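Citryl-spermidine/3,4-dihydroxybenzoyl-citryl-spermidine:spermidine ligase (PDB 3TO3) catalyses the ATP-dependent condensation of spermidine with citryl-spermidine intermediates in the biosynthesis of petrobactin, a siderophore used in iron acquisition and virulence. Local coordinates at residues His376-Gln381 with Ile444-Glu449; Asn412-Leu417 with Gly518-Val523; Asp499-Leu504 with Phe557-Leu562. All coordinates share one frame; numbering follows the deposited sequence.

Contact 1 of 3, residues His376-Gln381 with Ile444-Glu449; sequences HYLGEQ and ILVHKE
Leu-378 turns its CG away from its own carbonyl carbon (chi1 -70°), and Val-446, whose CG1 lies anti to the backbone N, spreads its two methyls toward it. One branch of the leucine, CD2, reaches both tips of the valine: 3.7 Å from Leu-378 CD2 to Val-446 CG1 and 3.8 Å from Leu-378 CD2 to Val-446 CG2. The two side chains meet at a slant. A beta-branched valine suits a strand; its two methyls form a notch in which the single leucine methyl lies, about equally far from both, and a loop without regular structure reaches it with the longer leucine. Ile-345 of strand 345-355 also packs on Val-446.

Farther along, the contact becomes polar. Gln-381 CB rests against the CG and CD methylenes of Lys-448, 4.2 Å from Lys-448 CD, while Lys-448 CG approaches Gln-381 O at 3.9 Å. No direct hydrogen bond joins the segments; two waters do. The first donates to Gln-381 O at 2.7 Å and accepts from Glu-449 N at 3.1 Å, joining the two backbones where the strand has ended. The second accepts from Gln-381 N at 3.2 Å and, weakly, from Lys-448 NZ. Lysine fits this margin because its methylenes can pack while the bends at chi3 and chi4 bring the ammonium group round to the water.

His-447 points away from the loop, ND1 hydrogen-bonded to the backbone N of Gly-450 and the ring meeting Trp-404. The touching backbones run nearly the same way, 12° apart, but the loop does not pair with the strand here; pairing begins just beyond, where His-447 bonds to Asp-383. The arrangement is that of a connecting loop leading into strand 383-386, the antiparallel neighbour of strand 443-448 in the mixed beta-sheet of this IucA/IucC-family synthetase.

Contact 2 of 3, residues Asn412-Leu417 with Gly518-Val523; sequences NWLRLL and GELAFV
Leu-520 is the bump on helix 518-523, and Trp-413, Leu-414 and Leu-417 on helix 412-417 form the hollow that receives it. A single methyl, Leu-520 CD2, makes all three contacts. It meets Leu-417 CD2 tip to tip at 3.7 Å, lies 4.2 Å from Trp-413 CZ3 and sits 4.3 Å from Leu-414 CD1. The indole offers its edge, with the methyl near the ring plane, so the CZ3 edge of the six-membered ring forms one rim of the hollow. With CG anti to the backbone N (chi1 -176°), Leu-520 reaches out from its helix toward helix 410-432.

These segments of helices 410-432 and 502-528 are antiparallel, their axes 179° apart in direction but 13.2 Å apart at closest approach. They belong to the helical part of the synthetase that stands beside the nucleotide site: Leu-520 also lies about 4 Å, side chain to side chain, from the ATP-binding Tyr-391. Ile-401 adds to the packing round Leu-520, and Phe-535 of helix 532-547 touches both Leu-414 and Ala-521. Long leucines suit this spacing because they can span it, whereas tryptophan is long enough to bring its apolar ring edge to the methyl and still satisfies its buried NE1, which donates to Gly-450 O.

Contact 3 of 3, residues Asp499-Leu504 with Phe557-Leu562; sequences DRIECL and FESIQL
The backbone of 499-504 enters helix 502-528 just where the backbone of 557-562 leaves helix 554-560, the two coming nearest at Leu-504 and Ile-560, whose CA atoms are 6.9 Å apart; Gln-561 is the first residue to leave helical geometry, with a positive phi of 58°. Ile-501 carries one half of the contact. Its CG1 is anti to the backbone N (chi1 -173°) and the chain continues extended, which sends CD1 to within 3.7 Å of Ser-559 OG. This is a van der Waals approach of a methyl to a hydroxyl. The polar need of that oxygen is met by its own helix, since Ser-559 OG is hydrogen-bonded to Arg-556 O.

A short serine thus suits an exposed helix surface: it folds its hydroxyl back on the backbone and presents little bulk to the isoleucine. The meeting of one helix's start with another's end lies in the helical C-terminal part of the synthetase, against helix 410-432, whose Val-429 touches both Leu-504 and Ile-560. Those two buried residues make the other half, Leu-504 CD1 standing 4.4 Å from Ile-560 CD1, a loose contact between branched apolar ends. Phe-470, from a loop, packs on Ile-501, Leu-504 and Ser-559, bridging the two halves. Just past the helix end, Gln-561 O accepts a hydrogen bond from Gln-505 NE2, a polar tie beside the apolar pairs.

From the N terminus, the chain passes loop 376-381, then 412-417, before strand 443-448 returns to the loop and closes contact 1. Helix 502-528 is entered at 499-504 and, further on, its 518-523 stretch closes contact 2; 557-562 then closes contact 3. Contacts 1 and 2 cross, as do contacts 2 and 3, whereas contact 1 is complete before contact 3 opens. Leu-445 CD1 and Leu-417 CD1 pack at 3.8 Å, joining strand 443-448 to helix 410-432. Contacts 2 and 3 share helix 502-528, with centres about 25 Å apart, and tie it to helices 410-432 and 554-560 respectively.

Contact 1 of 3, residues His376-Gln381 with Ile444-Glu449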
loop_
_atom_site.group_PDB
_atom_site.type_symbol
_atom_site.label_atom_id
_atom_site.label_comp_id
_atom_site.label_asym_id
_atom_site.label_seq_id
_atom_site.Cartn_x
_atom_site.Cartn_y
_atom_site.Cartn_z
ATOM N N HIS B 376 14.620 -21.643 -28.590
ATOM C CA HIS B 376 14.248 -22.963 -29.079
ATOM C C HIS B 376 13.976 -22.872 -30.582
ATOM O O HIS B 376 14.374 -23.744 -31.347
ATOM C CB HIS B 376 12.999 -23.424 -28.310
ATOM C CG HIS B 376 12.488 -24.783 -28.684
ATOM N ND1 HIS B 376 12.211 -25.149 -29.984
ATOM C CD2 HIS B 376 12.151 -25.849 -27.915
ATOM C CE1 HIS B 376 11.758 -26.393 -30.001
ATOM N NE2 HIS B 376 11.711 -26.839 -28.758
ATOM N N TYR B 377 13.301 -21.804 -31.000
ATOM C CA TYR B 377 12.880 -21.621 -32.397
ATOM C C TYR B 377 13.786 -20.886 -33.395
ATOM O O TYR B 377 13.580 -20.998 -34.602
ATOM C CB TYR B 377 11.530 -20.908 -32.424
ATOM C CG TYR B 377 10.394 -21.715 -31.861
ATOM C CD1 TYR B 377 9.778 -22.708 -32.619
ATOM C CD2 TYR B 377 9.915 -21.473 -30.570
ATOM C CE1 TYR B 377 8.721 -23.445 -32.106
ATOM C CE2 TYR B 377 8.852 -22.200 -30.045
ATOM C CZ TYR B 377 8.250 -23.187 -30.815
ATOM O OH TYR B 377 7.189 -23.917 -30.297
ATOM N N LEU B 378 14.778 -20.141 -32.925
ATOM C CA LEU B 378 15.466 -19.223 -33.831
ATOM C C LEU B 378 16.477 -19.950 -34.679
ATOM O O LEU B 378 17.304 -20.666 -34.157
ATOM C CB LEU B 378 16.166 -18.107 -33.065
ATOM C CG LEU B 378 15.270 -17.059 -32.395
ATOM C CD1 LEU B 378 16.143 -16.001 -31.718
ATOM C CD2 LEU B 378 14.270 -16.402 -33.371
ATOM N N GLY B 379 16.417 -19.747 -35.990
ATOM C CA GLY B 379 17.390 -20.333 -36.894
ATOM C C GLY B 379 18.772 -19.728 -36.715
ATOM O O GLY B 379 18.954 -18.799 -35.930
ATOM N N GLU B 380 19.748 -20.229 -37.467
ATOM C CA GLU B 380 21.136 -19.860 -37.209
ATOM C C GLU B 380 21.471 -18.401 -37.530
ATOM O O GLU B 380 22.264 -17.779 -36.825
ATOM C CB GLU B 380 22.115 -20.816 -37.893
ATOM C CG GLU B 380 23.542 -20.648 -37.402
ATOM C CD GLU B 380 24.436 -21.826 -37.762
ATOM O OE1 GLU B 380 24.836 -22.569 -36.838
ATOM O OE2 GLU B 380 24.748 -22.004 -38.963
ATOM N N GLN B 381 20.888 -17.851 -38.587
ATOM C CA GLN B 381 21.122 -16.436 -38.858
ATOM C C GLN B 381 20.034 -15.496 -38.334
ATOM O O GLN B 381 20.149 -14.282 -38.469
ATOM C CB GLN B 381 21.345 -16.208 -40.349
ATOM C CG GLN B 381 22.570 -16.915 -40.896
ATOM C CD GLN B 381 22.485 -17.091 -42.390
ATOM O OE1 GLN B 381 21.737 -17.939 -42.880
ATOM N NE2 GLN B 381 23.231 -16.277 -43.130
ATOM N N ILE B 444 6.540 -11.095 -31.184
ATOM C CA ILE B 444 7.972 -11.027 -31.379
ATOM C C ILE B 444 8.289 -11.151 -32.851
ATOM O O ILE B 444 7.928 -12.143 -33.474
ATOM C CB ILE B 444 8.665 -12.147 -30.587
ATOM C CG1 ILE B 444 8.323 -11.981 -29.104
ATOM C CG2 ILE B 444 10.168 -12.102 -30.826
ATOM C CD1 ILE B 444 8.955 -12.992 -28.203
ATOM N N LEU B 445 8.947 -10.147 -33.432
ATOM C CA LEU B 445 9.365 -10.282 -34.834
ATOM C C LEU B 445 10.653 -11.058 -34.926
ATOM O O LEU B 445 11.631 -10.710 -34.271
ATOM C CB LEU B 445 9.542 -8.933 -35.527
ATOM C CG LEU B 445 10.010 -9.003 -36.986
ATOM C CD1 LEU B 445 8.901 -9.536 -37.884
ATOM C CD2 LEU B 445 10.438 -7.608 -37.455
ATOM N N VAL B 446 10.644 -12.132 -35.709
ATOM C CA VAL B 446 11.876 -12.822 -36.046
ATOM C C VAL B 446 12.380 -12.284 -37.384
ATOM O O VAL B 446 11.618 -12.155 -38.344
ATOM C CB VAL B 446 11.660 -14.319 -36.153
ATOM C CG1 VAL B 446 12.977 -15.024 -36.512
ATOM C CG2 VAL B 446 11.117 -14.836 -34.849
ATOM N N HIS B 447 13.657 -11.933 -37.439
ATOM C CA HIS B 447 14.174 -11.233 -38.605
ATOM C C HIS B 447 15.569 -11.729 -38.948
ATOM O O HIS B 447 16.237 -12.383 -38.133
ATOM C CB HIS B 447 14.211 -9.724 -38.335
ATOM C CG HIS B 447 15.221 -9.328 -37.301
ATOM N ND1 HIS B 447 16.562 -9.181 -37.593
ATOM C CD2 HIS B 447 15.093 -9.067 -35.977
ATOM C CE1 HIS B 447 17.216 -8.848 -36.492
ATOM N NE2 HIS B 447 16.350 -8.780 -35.496
ATOM N N LYS B 448 16.021 -11.438 -40.161
ATOM C CA LYS B 448 17.396 -11.776 -40.522
ATOM C C LYS B 448 18.084 -10.470 -40.896
ATOM O O LYS B 448 17.811 -9.875 -41.958
ATOM C CB LYS B 448 17.376 -12.761 -41.694
ATOM C CG LYS B 448 18.678 -13.434 -41.991
ATOM C CD LYS B 448 18.437 -14.636 -42.890
ATOM C CE LYS B 448 17.251 -15.476 -42.387
ATOM N NZ LYS B 448 17.551 -16.952 -42.377
ATOM N N GLU B 449 18.980 -10.015 -40.027
ATOM C CA GLU B 449 19.577 -8.706 -40.238
ATOM C C GLU B 449 18.509 -7.657 -40.626
ATOM O O GLU B 449 18.712 -6.871 -41.565
ATOM C CB GLU B 449 20.689 -8.775 -41.293
ATOM C CG GLU B 449 21.896 -9.619 -40.891
ATOM C CD GLU B 449 22.997 -9.581 -41.962
ATOM O OE1 GLU B 449 22.692 -9.808 -43.162
ATOM O OE2 GLU B 449 24.169 -9.304 -41.611
HETATM O O HOH W 1 19.815 -11.724 -37.542
HETATM O O HOH W 2 18.677 -19.329 -40.442
#

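Contact 2 of 3, residues Asn412-Leu417 with Gly518-Val523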
loop_
_atom_site.group_PDB
_atom_site.type_symbol
_atom_site.label_atom_id
_atom_site.label_comp_id
_atom_site.label_asym_id
_atom_site.label_seq_id
_atom_site.Cartn_x
_atom_site.Cartn_y
_atom_site.Cartn_z
ATOM N N ASN B 412 9.224 -1.451 -48.958
ATOM C CA ASN B 412 9.522 -2.884 -48.974
ATOM C C ASN B 412 9.533 -3.505 -47.598
ATOM O O ASN B 412 9.097 -4.640 -47.426
ATOM C CB ASN B 412 10.857 -3.203 -49.652
ATOM C CG ASN B 412 10.878 -2.785 -51.082
ATOM O OD1 ASN B 412 9.825 -2.668 -51.713
ATOM N ND2 ASN B 412 12.079 -2.528 -51.611
ATOM N N TRP B 413 10.070 -2.775 -46.628
ATOM C CA TRP B 413 10.182 -3.306 -45.283
ATOM C C TRP B 413 8.783 -3.432 -44.679
ATOM O O TRP B 413 8.448 -4.438 -44.080
ATOM C CB TRP B 413 11.073 -2.410 -44.416
ATOM C CG TRP B 413 11.392 -2.998 -43.072
ATOM C CD1 TRP B 413 12.432 -3.835 -42.767
ATOM C CD2 TRP B 413 10.658 -2.815 -41.861
ATOM N NE1 TRP B 413 12.398 -4.174 -41.443
ATOM C CE2 TRP B 413 11.322 -3.559 -40.858
ATOM C CE3 TRP B 413 9.508 -2.080 -41.522
ATOM C CZ2 TRP B 413 10.865 -3.605 -39.532
ATOM C CZ3 TRP B 413 9.056 -2.119 -40.231
ATOM C CH2 TRP B 413 9.738 -2.875 -39.241
ATOM N N LEU B 414 7.960 -2.413 -44.865
ATOM C CA LEU B 414 6.605 -2.421 -44.316
ATOM C C LEU B 414 5.741 -3.524 -44.950
ATOM O O LEU B 414 4.997 -4.204 -44.259
ATOM C CB LEU B 414 5.960 -1.044 -44.479
ATOM C CG LEU B 414 4.527 -0.849 -44.008
ATOM C CD1 LEU B 414 4.367 -1.139 -42.501
ATOM C CD2 LEU B 414 4.072 0.551 -44.359
ATOM N N ARG B 415 5.856 -3.732 -46.257
ATOM C CA ARG B 415 5.151 -4.848 -46.872
ATOM C C ARG B 415 5.590 -6.209 -46.318
ATOM O O ARG B 415 4.748 -7.030 -45.956
ATOM C CB ARG B 415 5.334 -4.843 -48.372
ATOM C CG ARG B 415 4.721 -3.648 -49.026
ATOM C CD ARG B 415 4.738 -3.829 -50.535
ATOM N NE ARG B 415 4.033 -2.731 -51.173
ATOM C CZ ARG B 415 2.720 -2.718 -51.374
ATOM N NH1 ARG B 415 1.984 -3.753 -50.990
ATOM N NH2 ARG B 415 2.145 -1.681 -51.963
ATOM N N LEU B 416 6.897 -6.461 -46.262
ATOM C CA LEU B 416 7.344 -7.709 -45.635
ATOM C C LEU B 416 6.825 -7.853 -44.225
ATOM O O LEU B 416 6.478 -8.956 -43.827
ATOM C CB LEU B 416 8.850 -7.827 -45.609
ATOM C CG LEU B 416 9.365 -8.175 -46.985
ATOM C CD1 LEU B 416 10.768 -7.566 -47.210
ATOM C CD2 LEU B 416 9.313 -9.700 -47.147
ATOM N N LEU B 417 6.786 -6.750 -43.475
ATOM C CA LEU B 417 6.391 -6.813 -42.083
ATOM C C LEU B 417 4.938 -7.263 -41.995
ATOM O O LEU B 417 4.608 -8.191 -41.269
ATOM C CB LEU B 417 6.573 -5.456 -41.369
ATOM C CG LEU B 417 6.122 -5.506 -39.903
ATOM C CD1 LEU B 417 7.072 -6.356 -38.990
ATOM C CD2 LEU B 417 5.926 -4.095 -39.338
ATOM N N GLY B 518 -0.580 0.720 -35.364
ATOM C CA GLY B 518 -0.831 2.112 -35.666
ATOM C C GLY B 518 0.263 3.029 -35.151
ATOM O O GLY B 518 0.522 4.066 -35.742
ATOM N N GLU B 519 0.907 2.653 -34.051
ATOM C CA GLU B 519 1.999 3.455 -33.493
ATOM C C GLU B 519 3.154 3.540 -34.484
ATOM O O GLU B 519 3.804 4.573 -34.596
ATOM C CB GLU B 519 2.506 2.857 -32.186
ATOM C CG GLU B 519 1.475 2.880 -31.058
ATOM C CD GLU B 519 1.208 4.280 -30.472
ATOM O OE1 GLU B 519 0.151 4.419 -29.801
ATOM O OE2 GLU B 519 2.038 5.222 -30.660
ATOM N N LEU B 520 3.412 2.453 -35.202
ATOM C CA LEU B 520 4.428 2.473 -36.269
ATOM C C LEU B 520 4.085 3.503 -37.373
ATOM O O LEU B 520 4.947 4.246 -37.812
ATOM C CB LEU B 520 4.621 1.074 -36.875
ATOM C CG LEU B 520 5.703 0.877 -37.938
ATOM C CD1 LEU B 520 7.133 1.216 -37.389
ATOM C CD2 LEU B 520 5.632 -0.542 -38.485
ATOM N N ALA B 521 2.826 3.540 -37.809
ATOM C CA ALA B 521 2.382 4.513 -38.799
ATOM C C ALA B 521 2.672 5.947 -38.331
ATOM O O ALA B 521 3.083 6.800 -39.113
ATOM C CB ALA B 521 0.892 4.336 -39.095
ATOM N N PHE B 522 2.481 6.207 -37.051
ATOM C CA PHE B 522 2.864 7.508 -36.498
ATOM C C PHE B 522 4.363 7.830 -36.625
ATOM O O PHE B 522 4.742 8.959 -36.924
ATOM C CB PHE B 522 2.469 7.595 -35.020
ATOM C CG PHE B 522 0.992 7.652 -34.789
ATOM C CD1 PHE B 522 0.169 8.316 -35.669
ATOM C CD2 PHE B 522 0.431 7.035 -33.687
ATOM C CE1 PHE B 522 -1.187 8.364 -35.444
ATOM C CE2 PHE B 522 -0.911 7.067 -33.470
ATOM C CZ PHE B 522 -1.723 7.732 -34.348
ATOM N N VAL B 523 5.205 6.838 -36.352
ATOM C CA VAL B 523 6.639 7.002 -36.415
ATOM C C VAL B 523 7.071 7.241 -37.859
ATOM O O VAL B 523 7.842 8.143 -38.143
ATOM C CB VAL B 523 7.371 5.796 -35.818
ATOM C CG1 VAL B 523 8.826 5.839 -36.195
ATOM C CG2 VAL B 523 7.238 5.799 -34.308
#

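Contact 3 of 3, residues Asp499-Leu504 with Phe557-Leu562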
loop_
_atom_site.group_PDB
_atom_site.type_symbol
_atom_site.label_atom_id
_atom_site.label_comp_id
_atom_site.label_asym_id
_atom_site.label_seq_id
_atom_site.Cartn_x
_atom_site.Cartn_y
_atom_site.Cartn_z
ATOM N N ASP B 499 -19.959 -14.515 -27.526
ATOM C CA ASP B 499 -21.184 -14.894 -28.215
ATOM C C ASP B 499 -21.416 -14.013 -29.427
ATOM O O ASP B 499 -22.288 -14.302 -30.244
ATOM C CB ASP B 499 -22.387 -14.803 -27.273
ATOM C CG ASP B 499 -22.825 -13.370 -27.022
ATOM O OD1 ASP B 499 -22.081 -12.442 -27.408
ATOM O OD2 ASP B 499 -23.913 -13.176 -26.432
ATOM N N ARG B 500 -20.644 -12.931 -29.524
ATOM C CA ARG B 500 -20.802 -11.979 -30.621
ATOM C C ARG B 500 -19.601 -11.979 -31.556
ATOM O O ARG B 500 -18.438 -11.974 -31.129
ATOM C CB ARG B 500 -21.142 -10.565 -30.108
ATOM C CG ARG B 500 -20.263 -10.072 -28.965
ATOM C CD ARG B 500 -20.839 -8.846 -28.237
ATOM N NE ARG B 500 -20.722 -7.587 -28.983
ATOM C CZ ARG B 500 -19.589 -6.892 -29.144
ATOM N NH1 ARG B 500 -18.434 -7.327 -28.635
ATOM N NH2 ARG B 500 -19.605 -5.755 -29.830
ATOM N N ILE B 501 -19.901 -12.003 -32.845
ATOM C CA ILE B 501 -18.875 -12.032 -33.871
ATOM C C ILE B 501 -18.051 -10.733 -33.906
ATOM O O ILE B 501 -16.904 -10.716 -34.397
ATOM C CB ILE B 501 -19.525 -12.320 -35.225
ATOM C CG1 ILE B 501 -18.479 -12.523 -36.316
ATOM C CG2 ILE B 501 -20.515 -11.214 -35.599
ATOM C CD1 ILE B 501 -19.094 -13.164 -37.539
ATOM N N GLU B 502 -18.617 -9.648 -33.373
ATOM C CA GLU B 502 -17.889 -8.374 -33.311
ATOM C C GLU B 502 -16.651 -8.455 -32.434
ATOM O O GLU B 502 -15.725 -7.650 -32.579
ATOM C CB GLU B 502 -18.777 -7.217 -32.846
ATOM C CG GLU B 502 -19.806 -6.749 -33.882
ATOM C CD GLU B 502 -21.051 -7.644 -33.942
ATOM O OE1 GLU B 502 -21.187 -8.566 -33.103
ATOM O OE2 GLU B 502 -21.899 -7.416 -34.831
ATOM N N CYS B 503 -16.627 -9.437 -31.526
ATOM C CA CYS B 503 -15.442 -9.687 -30.698
ATOM C C CYS B 503 -14.232 -9.782 -31.608
ATOM O O CYS B 503 -13.165 -9.248 -31.317
ATOM C CB CYS B 503 -15.587 -10.987 -29.859
ATOM S SG CYS B 503 -14.830 -12.584 -30.508
ATOM N N LEU B 504 -14.405 -10.467 -32.728
ATOM C CA LEU B 504 -13.272 -10.714 -33.647
ATOM C C LEU B 504 -12.828 -9.446 -34.384
ATOM O O LEU B 504 -11.635 -9.122 -34.481
ATOM C CB LEU B 504 -13.573 -11.838 -34.648
ATOM C CG LEU B 504 -14.043 -13.216 -34.150
ATOM C CD1 LEU B 504 -14.389 -14.101 -35.341
ATOM C CD2 LEU B 504 -12.983 -13.889 -33.291
ATOM N N PHE B 557 -14.655 -13.495 -44.291
ATOM C CA PHE B 557 -13.887 -12.270 -44.272
ATOM C C PHE B 557 -14.812 -11.057 -44.350
ATOM O O PHE B 557 -14.646 -10.087 -43.613
ATOM C CB PHE B 557 -12.842 -12.255 -45.402
ATOM C CG PHE B 557 -12.090 -10.935 -45.531
ATOM C CD1 PHE B 557 -12.288 -10.109 -46.637
ATOM C CD2 PHE B 557 -11.195 -10.522 -44.542
ATOM C CE1 PHE B 557 -11.605 -8.897 -46.761
ATOM C CE2 PHE B 557 -10.511 -9.301 -44.659
ATOM C CZ PHE B 557 -10.718 -8.492 -45.767
ATOM N N GLU B 558 -15.807 -11.124 -45.216
ATOM C CA GLU B 558 -16.738 -10.029 -45.308
ATOM C C GLU B 558 -17.486 -9.819 -44.006
ATOM O O GLU B 558 -17.604 -8.683 -43.548
ATOM C CB GLU B 558 -17.715 -10.237 -46.458
ATOM C CG GLU B 558 -17.316 -9.470 -47.699
ATOM C CD GLU B 558 -17.819 -10.114 -48.987
ATOM O OE1 GLU B 558 -18.881 -10.794 -48.949
ATOM O OE2 GLU B 558 -17.141 -9.944 -50.036
ATOM N N SER B 559 -17.975 -10.896 -43.398
ATOM C CA SER B 559 -18.835 -10.764 -42.214
ATOM C C SER B 559 -18.130 -10.140 -40.997
ATOM O O SER B 559 -18.761 -9.587 -40.096
ATOM C CB SER B 559 -19.446 -12.115 -41.834
ATOM O OG SER B 559 -18.493 -12.921 -41.168
ATOM N N ILE B 560 -16.813 -10.235 -40.990
ATOM C CA ILE B 560 -15.975 -9.666 -39.948
ATOM C C ILE B 560 -15.900 -8.118 -40.056
ATOM O O ILE B 560 -15.681 -7.428 -39.060
ATOM C CB ILE B 560 -14.570 -10.317 -40.043
ATOM C CG1 ILE B 560 -14.606 -11.703 -39.439
ATOM C CG2 ILE B 560 -13.467 -9.499 -39.376
ATOM C CD1 ILE B 560 -13.234 -12.232 -39.206
ATOM N N GLN B 561 -16.094 -7.577 -41.258
ATOM C CA GLN B 561 -16.170 -6.133 -41.455
ATOM C C GLN B 561 -14.934 -5.327 -40.992
ATOM O O GLN B 561 -15.060 -4.385 -40.223
ATOM C CB GLN B 561 -17.404 -5.600 -40.737
ATOM C CG GLN B 561 -18.705 -6.147 -41.244
ATOM C CD GLN B 561 -19.599 -5.049 -41.778
ATOM O OE1 GLN B 561 -20.562 -4.636 -41.120
ATOM N NE2 GLN B 561 -19.275 -4.552 -42.972
ATOM N N LEU B 562 -13.749 -5.692 -41.457
ATOM C CA LEU B 562 -12.555 -4.958 -41.107
ATOM C C LEU B 562 -12.507 -3.599 -41.783
ATOM O O LEU B 562 -11.693 -2.745 -41.410
ATOM C CB LEU B 562 -11.328 -5.750 -41.525
ATOM C CG LEU B 562 -11.211 -7.090 -40.832
ATOM C CD1 LEU B 562 -9.869 -7.673 -41.185
ATOM C CD2 LEU B 562 -11.334 -6.881 -39.342
#